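Local coordinates for hypothetical protein PH0107 (Pyrococcus horikoshii, PDB 2YZI) that is of unknown function but carries two CBS domains, a pairing that in relatives often binds adenosine-containing ligands and senses metabolic state, at residues K16-K21 against M34-G39; G48-F53 against R80-A85. All blocks are in the same frame, centred on the assembly; numbering follows the deposited sequence.

Interaction 1: K16-K21 against M34-G39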
# COMPACT_ATOMS: atom_id res chain seq x y z
N LYS B 16 -15.58 -3.91 1.45
CA LYS B 16 -14.79 -4.53 0.39
C LYS B 16 -13.66 -5.40 0.96
O LYS B 16 -12.49 -5.02 0.90
CB LYS B 16 -14.22 -3.44 -0.52
CG LYS B 16 -13.41 -3.96 -1.70
CD LYS B 16 -12.69 -2.81 -2.40
CE LYS B 16 -13.19 -2.62 -3.81
NZ LYS B 16 -12.97 -3.85 -4.61
N LEU B 17 -14.02 -6.55 1.50
CA LEU B 17 -13.05 -7.48 2.09
C LEU B 17 -13.13 -8.82 1.37
O LEU B 17 -14.10 -9.57 1.56
CB LEU B 17 -13.35 -7.64 3.58
CG LEU B 17 -12.76 -8.80 4.38
CD1 LEU B 17 -11.25 -8.84 4.25
CD2 LEU B 17 -13.18 -8.63 5.84
N LEU B 18 -12.14 -9.12 0.55
CA LEU B 18 -12.16 -10.37 -0.19
C LEU B 18 -11.42 -11.52 0.45
O LEU B 18 -10.39 -11.34 1.10
CB LEU B 18 -11.62 -10.16 -1.61
CG LEU B 18 -12.58 -9.43 -2.55
CD1 LEU B 18 -12.60 -7.94 -2.20
CD2 LEU B 18 -12.16 -9.63 -3.98
N GLY B 19 -11.96 -12.72 0.26
CA GLY B 19 -11.35 -13.90 0.83
C GLY B 19 -11.06 -14.96 -0.22
O GLY B 19 -11.67 -14.98 -1.29
N VAL B 20 -10.10 -15.82 0.09
CA VAL B 20 -9.73 -16.91 -0.79
C VAL B 20 -9.63 -18.14 0.10
O VAL B 20 -9.51 -18.02 1.31
CB VAL B 20 -8.36 -16.66 -1.47
CG1 VAL B 20 -8.45 -15.45 -2.40
CG2 VAL B 20 -7.28 -16.45 -0.42
N LYS B 21 -9.70 -19.32 -0.50
CA LYS B 21 -9.59 -20.54 0.28
C LYS B 21 -8.10 -20.80 0.53
O LYS B 21 -7.25 -20.23 -0.14
CB LYS B 21 -10.24 -21.72 -0.46
CG LYS B 21 -11.74 -21.59 -0.60
CD LYS B 21 -12.35 -22.86 -1.15
CE LYS B 21 -13.87 -22.77 -1.21
NZ LYS B 21 -14.46 -22.50 0.13
N MSE B 34 -5.24 -7.70 -7.84
CA MSE B 34 -5.07 -6.66 -8.84
C MSE B 34 -6.41 -6.34 -9.49
O MSE B 34 -6.67 -5.20 -9.85
CB MSE B 34 -4.06 -7.10 -9.90
CG MSE B 34 -2.67 -7.40 -9.35
SE MSE B 34 -1.91 -5.87 -8.41
CE MSE B 34 -0.13 -6.52 -8.06
N GLU B 35 -7.27 -7.35 -9.62
CA GLU B 35 -8.59 -7.17 -10.23
C GLU B 35 -9.47 -6.28 -9.38
O GLU B 35 -10.06 -5.32 -9.88
CB GLU B 35 -9.28 -8.52 -10.42
CG GLU B 35 -10.61 -8.44 -11.18
CD GLU B 35 -11.42 -9.73 -11.15
OE1 GLU B 35 -10.81 -10.83 -11.11
OE2 GLU B 35 -12.66 -9.66 -11.20
N PHE B 36 -9.56 -6.58 -8.09
CA PHE B 36 -10.39 -5.82 -7.18
C PHE B 36 -9.71 -4.70 -6.40
O PHE B 36 -10.28 -4.13 -5.48
CB PHE B 36 -11.11 -6.79 -6.24
CG PHE B 36 -12.24 -7.52 -6.90
CD1 PHE B 36 -13.44 -6.87 -7.15
CD2 PHE B 36 -12.08 -8.82 -7.33
CE1 PHE B 36 -14.47 -7.51 -7.83
CE2 PHE B 36 -13.10 -9.47 -8.01
CZ PHE B 36 -14.30 -8.81 -8.26
N ASP B 37 -8.48 -4.39 -6.79
CA ASP B 37 -7.74 -3.29 -6.19
C ASP B 37 -7.58 -3.31 -4.67
O ASP B 37 -7.77 -2.28 -4.01
CB ASP B 37 -8.42 -1.98 -6.59
CG ASP B 37 -7.45 -0.85 -6.73
OD1 ASP B 37 -6.59 -0.92 -7.64
OD2 ASP B 37 -7.53 0.12 -5.95
N VAL B 38 -7.22 -4.46 -4.10
CA VAL B 38 -7.02 -4.56 -2.66
C VAL B 38 -5.60 -5.03 -2.34
O VAL B 38 -5.02 -5.82 -3.09
CB VAL B 38 -8.04 -5.51 -2.00
CG1 VAL B 38 -9.44 -4.92 -2.13
CG2 VAL B 38 -7.98 -6.88 -2.63
N GLY B 39 -5.05 -4.54 -1.24
CA GLY B 39 -3.70 -4.90 -0.86
C GLY B 39 -3.59 -6.12 0.03
O GLY B 39 -2.49 -6.57 0.34
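K16 reaches from the segment leading into strand 19-20 to the F36 carbonyl, at the point where the chain has just left helix 26-35. The two segments belong to the beta-alpha-beta unit of a CBS domain, formed by strand 19-20, helix 26-35 and strand 40-44. K16 is aimed at the other segment from CB onward, with CG anti to the backbone N (chi1 -178°). CG lies 4.1 Å from V38 CG1 and CD 3.9 Å from the same atom, so the aliphatic part of the lysine crosses the valine branch at a slant. The chain next bends at chi3 (-116°) and again at chi4, which turns CE to 3.7 Å from F36 O and delivers NZ to the same oxygen. The K16 NZ to F36 O hydrogen bond measures 2.8 Å; its donor lies in the carbonyl plane on a lone pair, with a C=O...N angle of 136°. The ammonium group also stands at the edge of the F36 ring, near its plane, and so is not placed over the aromatic face. Since F36 is the first residue to leave helical angles, the ammonium lies near the negative end of the helix dipole, which would probably favour it.

L18 provides the apolar share, crossing F36 at about a right angle. L18 also packs on L32 of the helix and L41 of strand 40-44, and its backbone bonds to V42 tie this segment to the sheet. Its CD1 branch is turned to V38, 4.4 Å from V38 CG1, while CD2 goes to F36. CD2 approaches the phenylalanine obliquely, lying 3.4 Å from F36 CD2 and 3.6 Å from F36 CG.

Interaction 2: G48-F53 against R80-A85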
# COMPACT_ATOMS: atom_id res chain seq x y z
N GLY B 48 -16.48 -21.47 6.55
CA GLY B 48 -16.72 -20.05 6.43
C GLY B 48 -16.01 -19.16 7.43
O GLY B 48 -16.37 -17.99 7.58
N ASN B 49 -15.01 -19.69 8.11
CA ASN B 49 -14.31 -18.90 9.12
C ASN B 49 -12.93 -18.46 8.71
O ASN B 49 -12.25 -19.14 7.94
CB ASN B 49 -14.24 -19.68 10.43
CG ASN B 49 -15.58 -20.27 10.82
OD1 ASN B 49 -16.61 -19.62 10.71
ND2 ASN B 49 -15.57 -21.52 11.27
N VAL B 50 -12.50 -17.31 9.21
CA VAL B 50 -11.18 -16.80 8.88
C VAL B 50 -10.11 -17.64 9.55
O VAL B 50 -10.09 -17.81 10.77
CB VAL B 50 -10.99 -15.34 9.31
CG1 VAL B 50 -9.59 -14.88 8.91
CG2 VAL B 50 -12.05 -14.46 8.67
N VAL B 51 -9.21 -18.17 8.72
CA VAL B 51 -8.12 -18.99 9.20
C VAL B 51 -6.80 -18.30 8.95
O VAL B 51 -5.77 -18.71 9.46
CB VAL B 51 -8.10 -20.34 8.47
CG1 VAL B 51 -9.28 -21.21 8.95
CG2 VAL B 51 -8.19 -20.12 6.97
N GLY B 52 -6.83 -17.23 8.16
CA GLY B 52 -5.60 -16.52 7.87
C GLY B 52 -5.77 -15.14 7.27
O GLY B 52 -6.88 -14.68 7.06
N PHE B 53 -4.64 -14.50 6.99
CA PHE B 53 -4.62 -13.16 6.44
C PHE B 53 -3.24 -12.91 5.84
O PHE B 53 -2.23 -13.42 6.36
CB PHE B 53 -4.86 -12.15 7.57
CG PHE B 53 -4.80 -10.72 7.14
CD1 PHE B 53 -5.93 -10.09 6.59
CD2 PHE B 53 -3.63 -9.98 7.30
CE1 PHE B 53 -5.88 -8.75 6.23
CE2 PHE B 53 -3.58 -8.64 6.94
CZ PHE B 53 -4.71 -8.02 6.40
N ARG B 80 -1.35 -16.32 10.74
CA ARG B 80 -2.49 -16.93 11.39
C ARG B 80 -3.06 -16.28 12.66
O ARG B 80 -3.55 -16.96 13.56
CB ARG B 80 -2.20 -18.41 11.63
CG ARG B 80 -1.99 -19.20 10.34
CD ARG B 80 -1.78 -20.70 10.63
NE ARG B 80 -1.77 -21.51 9.42
CZ ARG B 80 -0.78 -21.53 8.53
NH1 ARG B 80 0.29 -20.78 8.72
NH2 ARG B 80 -0.87 -22.31 7.46
N ASN B 81 -2.98 -14.96 12.73
CA ASN B 81 -3.57 -14.20 13.83
C ASN B 81 -3.85 -12.85 13.21
O ASN B 81 -3.12 -12.42 12.32
CB ASN B 81 -2.64 -14.08 15.04
CG ASN B 81 -1.29 -13.51 14.68
OD1 ASN B 81 -0.42 -14.23 14.21
ND2 ASN B 81 -1.12 -12.22 14.90
N LEU B 82 -4.92 -12.19 13.64
CA LEU B 82 -5.28 -10.91 13.07
C LEU B 82 -5.07 -9.72 13.99
O LEU B 82 -5.17 -9.83 15.20
CB LEU B 82 -6.75 -10.96 12.65
CG LEU B 82 -7.17 -12.22 11.91
CD1 LEU B 82 -8.69 -12.29 11.83
CD2 LEU B 82 -6.54 -12.23 10.52
N ILE B 83 -4.78 -8.58 13.38
CA ILE B 83 -4.61 -7.34 14.12
C ILE B 83 -5.86 -6.57 13.75
O ILE B 83 -6.10 -6.27 12.58
CB ILE B 83 -3.36 -6.56 13.68
CG1 ILE B 83 -2.11 -7.35 14.07
CG2 ILE B 83 -3.35 -5.18 14.33
CD1 ILE B 83 -2.02 -7.65 15.58
N THR B 84 -6.67 -6.27 14.76
CA THR B 84 -7.93 -5.61 14.54
C THR B 84 -8.16 -4.36 15.36
O THR B 84 -7.34 -3.97 16.19
CB THR B 84 -9.08 -6.56 14.87
OG1 THR B 84 -9.04 -6.86 16.27
CG2 THR B 84 -8.95 -7.86 14.09
N ALA B 85 -9.30 -3.75 15.10
CA ALA B 85 -9.73 -2.55 15.77
C ALA B 85 -11.24 -2.71 15.85
O ALA B 85 -11.86 -3.27 14.96
CB ALA B 85 -9.37 -1.33 14.95
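L82 overlaps F53 and V50 by splitting its two methyl branches between them. CD2 comes to 3.4 Å from F53 CB and 4.1 Å from F53 CG, so it sits against the root of the phenylalanine and meets the ring obliquely. CD1 reaches V50 CG1 at 4.0 Å. The leucine crosses both partners at a slant. Its CB does not aim directly at the 48-53 segment; a chi1 of -45° places CG anti to the carbonyl carbon, and from there the two methyls reach across.

The contact joins strand 50-55 of the first CBS domain to the segment that leads into strand 84-86 of the second. F53 holds CG anti to its backbone N (chi1 177°), which leads the far end of the ring away from 80-85, while CB and CG stay against L82. Both F53 and L82 also pack on L107 of strand 105-110; F53, which touches S40 and V42 of strand 40-44 as well, bridges the two sheets.

Farther along, the backbones come together: G52 CA and R80 CA are 4.7 Å apart. Here V51 and G52 face V43 together in a classic beta bulge, and R80 lays CG 3.9 Å from V51 O. Its chain is extended from CG to NE, and NH2 makes a weak hydrogen bond to E75 O. F53 is bonded through its backbone to T79, with T79 OG1 also bonded to F53 O; R80 follows directly on T79 and lies beside the strand.

Apolar methyl and methylene groups do most of the touching between the two segments, with R80 CG beside a carbonyl oxygen, and the pair has no hydrogen bond of its own. Such van der Waals packing depends on the fit of the surfaces and not on the angle of a bond.

How the interactions relate
Interactions 1 and 2 are both surface contacts, each using one of the two outermost strands of the same sheet within this chain: 16-21 lies on strand 19-20 and 48-53 on strand 50-55, with strand 40-44 between them. Their centres are 15 Å apart and their nearest atoms about 6 Å, so they do not touch. Interaction 1 stays inside one CBS domain, joining strand and helix end, and mixes a lysine-carbonyl bond with apolar packing. Interaction 2 spans the two domains and relies on apolar side chains. The second subunit comes near interaction 1, with its I60 on M34 and a long, weak ion pair from its K104 to D37; it does not touch interaction 2.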